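Local coordinates for protein enoyl-CoA hydratase, EchA3 (Mycobacterium marinum M, PDB 3R6H) that probably acts as a lyase of lipid metabolism, as a member of the crotonase-like enoyl-CoA hydratase/isomerase family, at residues A[26-31]-A[59-64]. Residues are numbered along the deposited sequence; the frame is centred on the assembly and turned at random.
Sequences NVLGPT and VFSGGF
Three hydrogen bonds join Asn26 and Leu28 to the 59-64 loop, two from side chain to backbone, one in each direction, and one between backbones. The ND2 of Asn26 donates to Phe60 O at 3.0 Å, nearly straight (169°) and with the acceptor lying in the plane of the Asn26 amide. A chi1 of -68°, which turns CG away from the carbonyl carbon, swings that amide over to Phe60. In the opposite direction, Ser61 OG donates to Asn26 O at 2.7 Å, from above the carbonyl plane. The same OG accepts from Gly63 N at 3.2 Å, closing an ST turn. The third bond runs from Leu28 N, centre of an inverse gamma turn, to Gly63 O at 2.7 Å; Val27 CA adds a CH···O contact to that oxygen at 3.2 Å. Residues 26-29 form the turn leading into helix 30-46, with Gly29 as N-cap, and 59-64 lies in the connection between strand 50-54 and helix 66-69. In crotonase relatives this connection contributes a backbone N-H to the oxyanion hole for the acyl-CoA thioester carbonyl; Gly62 to Phe64 probably correspond to that site. Gly63 has a positive phi, a backbone shape open to glycine. Aliphatic groups cover the polar ones: Leu28 CD1 lies against Ser61 OG and Val59 CG2 beside Asn26 ND2. Leu28 CB meets Phe64 CD1 at 4.5 Å, and both side chains reach Met109 of helix 109-114. The Phe64 ring turns its edge to Leu28 O, with CD1 3.5 Å from that oxygen, which also accepts from Gln33 NE2; a bound potassium ion lies about 4 Å from the Phe64 side chain.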
loop_
_atom_site.group_PDB
_atom_site.type_symbol
_atom_site.label_atom_id
_atom_site.label_comp_id
_atom_site.label_asym_id
_atom_site.label_seq_id
_atom_site.Cartn_x
_atom_site.Cartn_y
_atom_site.Cartn_z
ATOM N N ASN A 26 16.687 -4.021 25.840
ATOM C CA ASN A 26 17.207 -2.954 24.969
ATOM C C ASN A 26 16.272 -1.744 24.869
ATOM O O ASN A 26 16.049 -1.205 23.779
ATOM C CB ASN A 26 17.486 -3.477 23.534
ATOM C CG ASN A 26 18.639 -4.465 23.460
ATOM O OD1 ASN A 26 19.558 -4.461 24.300
ATOM N ND2 ASN A 26 18.599 -5.330 22.443
ATOM N N VAL A 27 15.744 -1.299 25.999
ATOM C CA VAL A 27 14.913 -0.092 25.972
ATOM C C VAL A 27 15.694 1.085 25.412
ATOM O O VAL A 27 16.893 1.263 25.680
ATOM C CB VAL A 27 14.282 0.265 27.341
ATOM C CG1 VAL A 27 13.231 -0.817 27.766
ATOM C CG2 VAL A 27 15.347 0.501 28.346
ATOM N N LEU A 28 14.992 1.901 24.628
ATOM C CA LEU A 28 15.577 3.034 23.956
ATOM C C LEU A 28 15.431 4.290 24.811
ATOM O O LEU A 28 14.849 5.281 24.380
ATOM C CB LEU A 28 14.944 3.192 22.557
ATOM C CG LEU A 28 15.213 1.972 21.660
ATOM C CD1 LEU A 28 14.200 1.782 20.492
ATOM C CD2 LEU A 28 16.642 2.022 21.128
ATOM N N GLY A 29 15.968 4.218 26.035
ATOM C CA GLY A 29 16.092 5.373 26.916
ATOM C C GLY A 29 17.281 6.219 26.503
ATOM O O GLY A 29 17.965 5.924 25.510
ATOM N N PRO A 30 17.555 7.275 27.270
ATOM C CA PRO A 30 18.658 8.171 26.924
ATOM C C PRO A 30 20.017 7.498 26.855
ATOM O O PRO A 30 20.824 7.864 25.990
ATOM C CB PRO A 30 18.624 9.234 28.035
ATOM C CG PRO A 30 17.696 8.730 29.055
ATOM C CD PRO A 30 16.791 7.741 28.435
ATOM N N THR A 31 20.287 6.526 27.729
ATOM C CA THR A 31 21.595 5.843 27.691
ATOM C C THR A 31 21.786 5.043 26.379
ATOM O O THR A 31 22.824 5.148 25.712
ATOM C CB THR A 31 21.826 4.914 28.902
ATOM O OG1 THR A 31 21.810 5.683 30.118
ATOM C CG2 THR A 31 23.185 4.252 28.796
ATOM N N VAL A 59 15.564 -10.124 22.351
ATOM C CA VAL A 59 14.704 -9.077 21.764
ATOM C C VAL A 59 15.453 -8.273 20.723
ATOM O O VAL A 59 16.665 -8.179 20.758
ATOM C CB VAL A 59 14.202 -8.014 22.816
ATOM C CG1 VAL A 59 13.426 -8.667 23.998
ATOM C CG2 VAL A 59 15.371 -7.136 23.349
ATOM N N PHE A 60 14.726 -7.628 19.811
ATOM C CA PHE A 60 15.297 -6.502 19.107
ATOM C C PHE A 60 15.312 -5.295 20.070
ATOM O O PHE A 60 16.375 -4.849 20.520
ATOM C CB PHE A 60 14.548 -6.176 17.819
ATOM C CG PHE A 60 15.163 -5.037 17.067
ATOM C CD1 PHE A 60 16.457 -5.160 16.546
ATOM C CD2 PHE A 60 14.474 -3.847 16.873
ATOM C CE1 PHE A 60 17.065 -4.087 15.856
ATOM C CE2 PHE A 60 15.066 -2.782 16.203
ATOM C CZ PHE A 60 16.361 -2.891 15.689
ATOM N N SER A 61 14.125 -4.802 20.413
ATOM C CA SER A 61 13.959 -3.803 21.464
ATOM C C SER A 61 12.516 -3.788 21.955
ATOM O O SER A 61 11.581 -3.889 21.165
ATOM C CB SER A 61 14.370 -2.418 20.979
ATOM O OG SER A 61 14.045 -1.407 21.941
ATOM N N GLY A 62 12.328 -3.633 23.261
ATOM C CA GLY A 62 10.978 -3.562 23.821
ATOM C C GLY A 62 10.354 -2.198 23.721
ATOM O O GLY A 62 9.192 -2.035 24.075
ATOM N N GLY A 63 11.114 -1.203 23.293
ATOM C CA GLY A 63 10.582 0.147 23.104
ATOM C C GLY A 63 11.275 1.179 23.961
ATOM O O GLY A 63 12.425 1.001 24.362
ATOM N N PHE A 64 10.589 2.284 24.200
ATOM C CA PHE A 64 11.096 3.329 25.075
ATOM C C PHE A 64 11.194 2.817 26.514
ATOM O O PHE A 64 10.589 1.794 26.882
ATOM C CB PHE A 64 10.158 4.536 25.034
ATOM C CG PHE A 64 10.293 5.387 23.798
ATOM C CD1 PHE A 64 11.515 5.959 23.443
ATOM C CD2 PHE A 64 9.175 5.654 22.996
ATOM C CE1 PHE A 64 11.622 6.776 22.339
ATOM C CE2 PHE A 64 9.287 6.458 21.865
ATOM C CZ PHE A 64 10.508 7.011 21.530
#